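Local coordinates for protein Rv1364c/MT1410 (Mycobacterium tuberculosis, PDB 3KE6) that probably acts as a PP2C-type, manganese-binding serine phosphatase joined to an anti-sigma-factor kinase domain, in the control of a sigma factor, at residues Gly62-Val73 / Lys118-Phe129. Sequence-based numbering, arbitrary orientation.
With MN (manganese (II) ion), chain E; MN (manganese (II) ion), chain F.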
# COMPACT_ATOMS: atom_id res chain seq x y z
N GLY A 62 -0.90 -6.59 -9.40
CA GLY A 62 -1.11 -6.34 -10.83
C GLY A 62 -2.54 -6.00 -11.19
O GLY A 62 -2.90 -4.84 -11.35
N ASP A 63 -3.36 -7.03 -11.34
CA ASP A 63 -4.79 -6.85 -11.62
C ASP A 63 -5.60 -6.64 -10.35
O ASP A 63 -6.80 -6.37 -10.43
CB ASP A 63 -5.35 -8.04 -12.42
CG ASP A 63 -5.24 -9.37 -11.66
OD1 ASP A 63 -4.44 -9.44 -10.70
OD2 ASP A 63 -5.94 -10.34 -12.04
N ARG A 64 -4.96 -6.74 -9.18
CA ARG A 64 -5.68 -6.56 -7.92
C ARG A 64 -4.77 -6.12 -6.77
O ARG A 64 -3.54 -6.27 -6.84
CB ARG A 64 -6.42 -7.85 -7.54
CG ARG A 64 -5.51 -9.04 -7.22
CD ARG A 64 -6.14 -10.38 -7.51
NE ARG A 64 -5.84 -11.36 -6.47
CZ ARG A 64 -4.81 -12.22 -6.47
NH1 ARG A 64 -4.65 -13.07 -5.44
NH2 ARG A 64 -3.94 -12.24 -7.48
N LEU A 65 -5.42 -5.59 -5.73
CA LEU A 65 -4.79 -5.20 -4.46
C LEU A 65 -5.37 -6.06 -3.31
O LEU A 65 -6.59 -6.09 -3.11
CB LEU A 65 -5.06 -3.71 -4.17
CG LEU A 65 -4.38 -3.16 -2.90
CD1 LEU A 65 -2.86 -3.38 -2.93
CD2 LEU A 65 -4.68 -1.71 -2.70
N VAL A 66 -4.49 -6.72 -2.56
CA VAL A 66 -4.92 -7.55 -1.44
C VAL A 66 -4.50 -6.94 -0.09
O VAL A 66 -3.32 -6.63 0.15
CB VAL A 66 -4.39 -9.01 -1.56
CG1 VAL A 66 -4.85 -9.81 -0.37
CG2 VAL A 66 -4.87 -9.68 -2.86
N LEU A 67 -5.49 -6.73 0.77
CA LEU A 67 -5.30 -6.08 2.07
C LEU A 67 -5.45 -7.11 3.19
O LEU A 67 -6.28 -8.01 3.11
CB LEU A 67 -6.34 -4.98 2.26
CG LEU A 67 -6.23 -3.82 1.29
CD1 LEU A 67 -7.27 -2.76 1.61
CD2 LEU A 67 -4.78 -3.22 1.29
N VAL A 68 -4.65 -6.96 4.24
CA VAL A 68 -4.66 -7.91 5.34
C VAL A 68 -4.53 -7.19 6.64
O VAL A 68 -3.65 -6.36 6.80
CB VAL A 68 -3.46 -8.93 5.25
CG1 VAL A 68 -3.39 -9.82 6.52
CG2 VAL A 68 -3.55 -9.77 3.97
N VAL A 69 -5.39 -7.52 7.59
CA VAL A 69 -5.19 -7.16 8.98
C VAL A 69 -5.42 -8.42 9.82
O VAL A 69 -6.33 -9.19 9.54
CB VAL A 69 -6.13 -6.00 9.41
CG1 VAL A 69 -6.38 -6.03 10.87
CG2 VAL A 69 -5.53 -4.65 9.02
N GLY A 70 -4.58 -8.65 10.82
CA GLY A 70 -4.70 -9.82 11.68
C GLY A 70 -4.35 -9.56 13.14
O GLY A 70 -3.59 -8.64 13.43
N ASP A 71 -4.91 -10.37 14.04
CA ASP A 71 -4.73 -10.23 15.50
C ASP A 71 -4.49 -11.62 16.14
O ASP A 71 -5.35 -12.50 16.07
CB ASP A 71 -5.94 -9.52 16.17
CG ASP A 71 -5.63 -9.03 17.59
OD1 ASP A 71 -4.52 -9.33 18.06
OD2 ASP A 71 -6.47 -8.35 18.25
N VAL A 72 -3.33 -11.79 16.76
CA VAL A 72 -2.96 -13.02 17.45
C VAL A 72 -3.20 -12.81 18.95
O VAL A 72 -2.91 -11.75 19.48
CB VAL A 72 -1.46 -13.36 17.18
CG1 VAL A 72 -0.97 -14.44 18.09
CG2 VAL A 72 -1.26 -13.76 15.74
N VAL A 73 -3.71 -13.84 19.64
CA VAL A 73 -4.07 -13.69 21.06
C VAL A 73 -2.86 -13.48 21.97
O VAL A 73 -1.83 -14.14 21.81
CB VAL A 73 -4.89 -14.92 21.61
CG1 VAL A 73 -6.26 -15.00 20.93
CG2 VAL A 73 -4.13 -16.22 21.43
N LYS A 118 -3.90 -20.78 17.17
CA LYS A 118 -5.33 -21.07 17.22
C LYS A 118 -6.06 -19.85 17.75
O LYS A 118 -5.65 -19.25 18.75
CB LYS A 118 -5.63 -22.29 18.10
CG LYS A 118 -7.10 -22.77 18.02
CD LYS A 118 -7.23 -24.25 18.38
CE LYS A 118 -8.62 -24.85 18.03
NZ LYS A 118 -8.75 -25.40 16.62
N SER A 119 -7.14 -19.49 17.05
CA SER A 119 -7.99 -18.36 17.40
C SER A 119 -7.37 -17.01 17.03
O SER A 119 -7.96 -15.95 17.30
CB SER A 119 -8.39 -18.41 18.87
OG SER A 119 -8.97 -19.67 19.18
N ALA A 120 -6.20 -17.02 16.38
CA ALA A 120 -5.79 -15.85 15.63
C ALA A 120 -6.96 -15.48 14.72
O ALA A 120 -7.62 -16.38 14.18
CB ALA A 120 -4.57 -16.14 14.79
N THR A 121 -7.23 -14.18 14.59
CA THR A 121 -8.28 -13.69 13.68
C THR A 121 -7.71 -12.79 12.56
O THR A 121 -6.68 -12.11 12.73
CB THR A 121 -9.33 -12.90 14.43
OG1 THR A 121 -8.85 -11.57 14.65
CG2 THR A 121 -9.64 -13.56 15.76
N MET A 122 -8.39 -12.79 11.42
CA MET A 122 -7.91 -12.08 10.25
C MET A 122 -9.05 -11.51 9.46
O MET A 122 -10.14 -12.04 9.42
CB MET A 122 -7.16 -13.02 9.31
CG MET A 122 -5.82 -13.46 9.82
SD MET A 122 -5.33 -14.98 9.00
CE MET A 122 -4.33 -14.32 7.67
N CYS A 123 -8.75 -10.41 8.79
CA CYS A 123 -9.64 -9.86 7.81
C CYS A 123 -8.84 -9.59 6.52
O CYS A 123 -7.90 -8.80 6.51
CB CYS A 123 -10.26 -8.61 8.39
SG CYS A 123 -11.37 -7.79 7.31
N VAL A 124 -9.19 -10.30 5.46
CA VAL A 124 -8.51 -10.21 4.18
C VAL A 124 -9.47 -9.75 3.09
O VAL A 124 -10.60 -10.22 3.02
CB VAL A 124 -7.98 -11.58 3.75
CG1 VAL A 124 -7.20 -11.46 2.43
CG2 VAL A 124 -7.12 -12.19 4.86
N GLY A 125 -9.01 -8.84 2.24
CA GLY A 125 -9.80 -8.37 1.11
C GLY A 125 -9.01 -8.19 -0.18
O GLY A 125 -7.80 -7.92 -0.17
N SER A 126 -9.70 -8.35 -1.31
CA SER A 126 -9.08 -8.24 -2.62
C SER A 126 -9.87 -7.28 -3.49
O SER A 126 -11.04 -7.50 -3.76
CB SER A 126 -8.99 -9.60 -3.28
OG SER A 126 -8.01 -9.58 -4.31
N LEU A 127 -9.21 -6.21 -3.94
CA LEU A 127 -9.83 -5.23 -4.80
C LEU A 127 -9.52 -5.54 -6.25
O LEU A 127 -8.35 -5.67 -6.60
CB LEU A 127 -9.25 -3.85 -4.48
CG LEU A 127 -9.73 -2.65 -5.32
CD1 LEU A 127 -11.28 -2.43 -5.22
CD2 LEU A 127 -8.96 -1.41 -4.93
N ASP A 128 -10.55 -5.66 -7.08
CA ASP A 128 -10.36 -5.71 -8.54
C ASP A 128 -10.30 -4.27 -9.09
O ASP A 128 -11.29 -3.54 -9.02
CB ASP A 128 -11.49 -6.49 -9.22
CG ASP A 128 -11.33 -6.55 -10.73
OD1 ASP A 128 -10.61 -7.45 -11.22
OD2 ASP A 128 -11.92 -5.71 -11.44
N PHE A 129 -9.16 -3.88 -9.64
CA PHE A 129 -8.97 -2.52 -10.16
C PHE A 129 -9.95 -2.15 -11.27
O PHE A 129 -10.37 -1.00 -11.33
CB PHE A 129 -7.53 -2.29 -10.67
CG PHE A 129 -6.48 -2.41 -9.62
CD1 PHE A 129 -5.31 -3.11 -9.88
CD2 PHE A 129 -6.64 -1.85 -8.36
CE1 PHE A 129 -4.32 -3.22 -8.90
CE2 PHE A 129 -5.66 -1.98 -7.39
CZ PHE A 129 -4.50 -2.65 -7.66
MN MN E . -4.14 -10.05 20.11
MN MN F . -6.63 -7.62 20.05
O HOH W 1 -4.88 -8.30 21.22
O HOH W 2 -5.29 -10.85 21.82
O HOH W 3 -2.20 -10.03 21.15
O HOH W 4 -5.37 -6.06 19.09
O HOH W 5 -7.94 -8.77 21.39
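Asp71 and Thr121 form the hydrogen-bonded pair at the metal end of two antiparallel strands, 64-71 and 121-128. Each backbone N-H of this pair reaches the other's carbonyl, with Asp71 N 2.8 Å from Thr121 O. Leu65 with Leu127, Leu67 with Gly125 and Val69 with Cys123 pair in the same way, giving eight backbone bonds in all.

The Asp71 side chain starts beside its strand partner: CB lies 3.9 Å from Thr121 OG1, whose hydrogen bond goes to His141. CG then swings anti to the backbone N (chi1 -165°), and the carboxylate leaves strand 121-128 for the metals. Asp71 OD1 binds one manganese at 2.2 Å. Asp71 OD2 binds the other at 1.9 Å. The carboxylate thus bridges the two ions, as does one water. Val72 O also binds the first manganese; Asp188 and Asp247 complete the second site. This two-metal centre is characteristic of PP2C-type phosphatases.

At the far end, Phe129 folds back over the start of strand 64-71. Arg64 CA lies over one face of the Phe129 ring, 3.7 Å above its plane and offset toward the rim. Gly62 O meets the ring edge in plane, 3.3 Å from Phe129 CE1. Phe129 CZ packs on Leu65 CB at 3.7 Å. Between the ends, Val66 CG1 touches Val124 CG1 at 4.0 Å, and Val66 CG2 rests against Ser126 OG.

The pair lies inside an antiparallel sheet, with strand 54-60 beside 64-71 and strand 133-139 beside 121-128. Val68 and Met122 pack on Leu90 of helix 77-95. From the other face, Leu67 and Leu127 meet Met254 of strand 249-256, so the two strands lie between a helix and a second sheet.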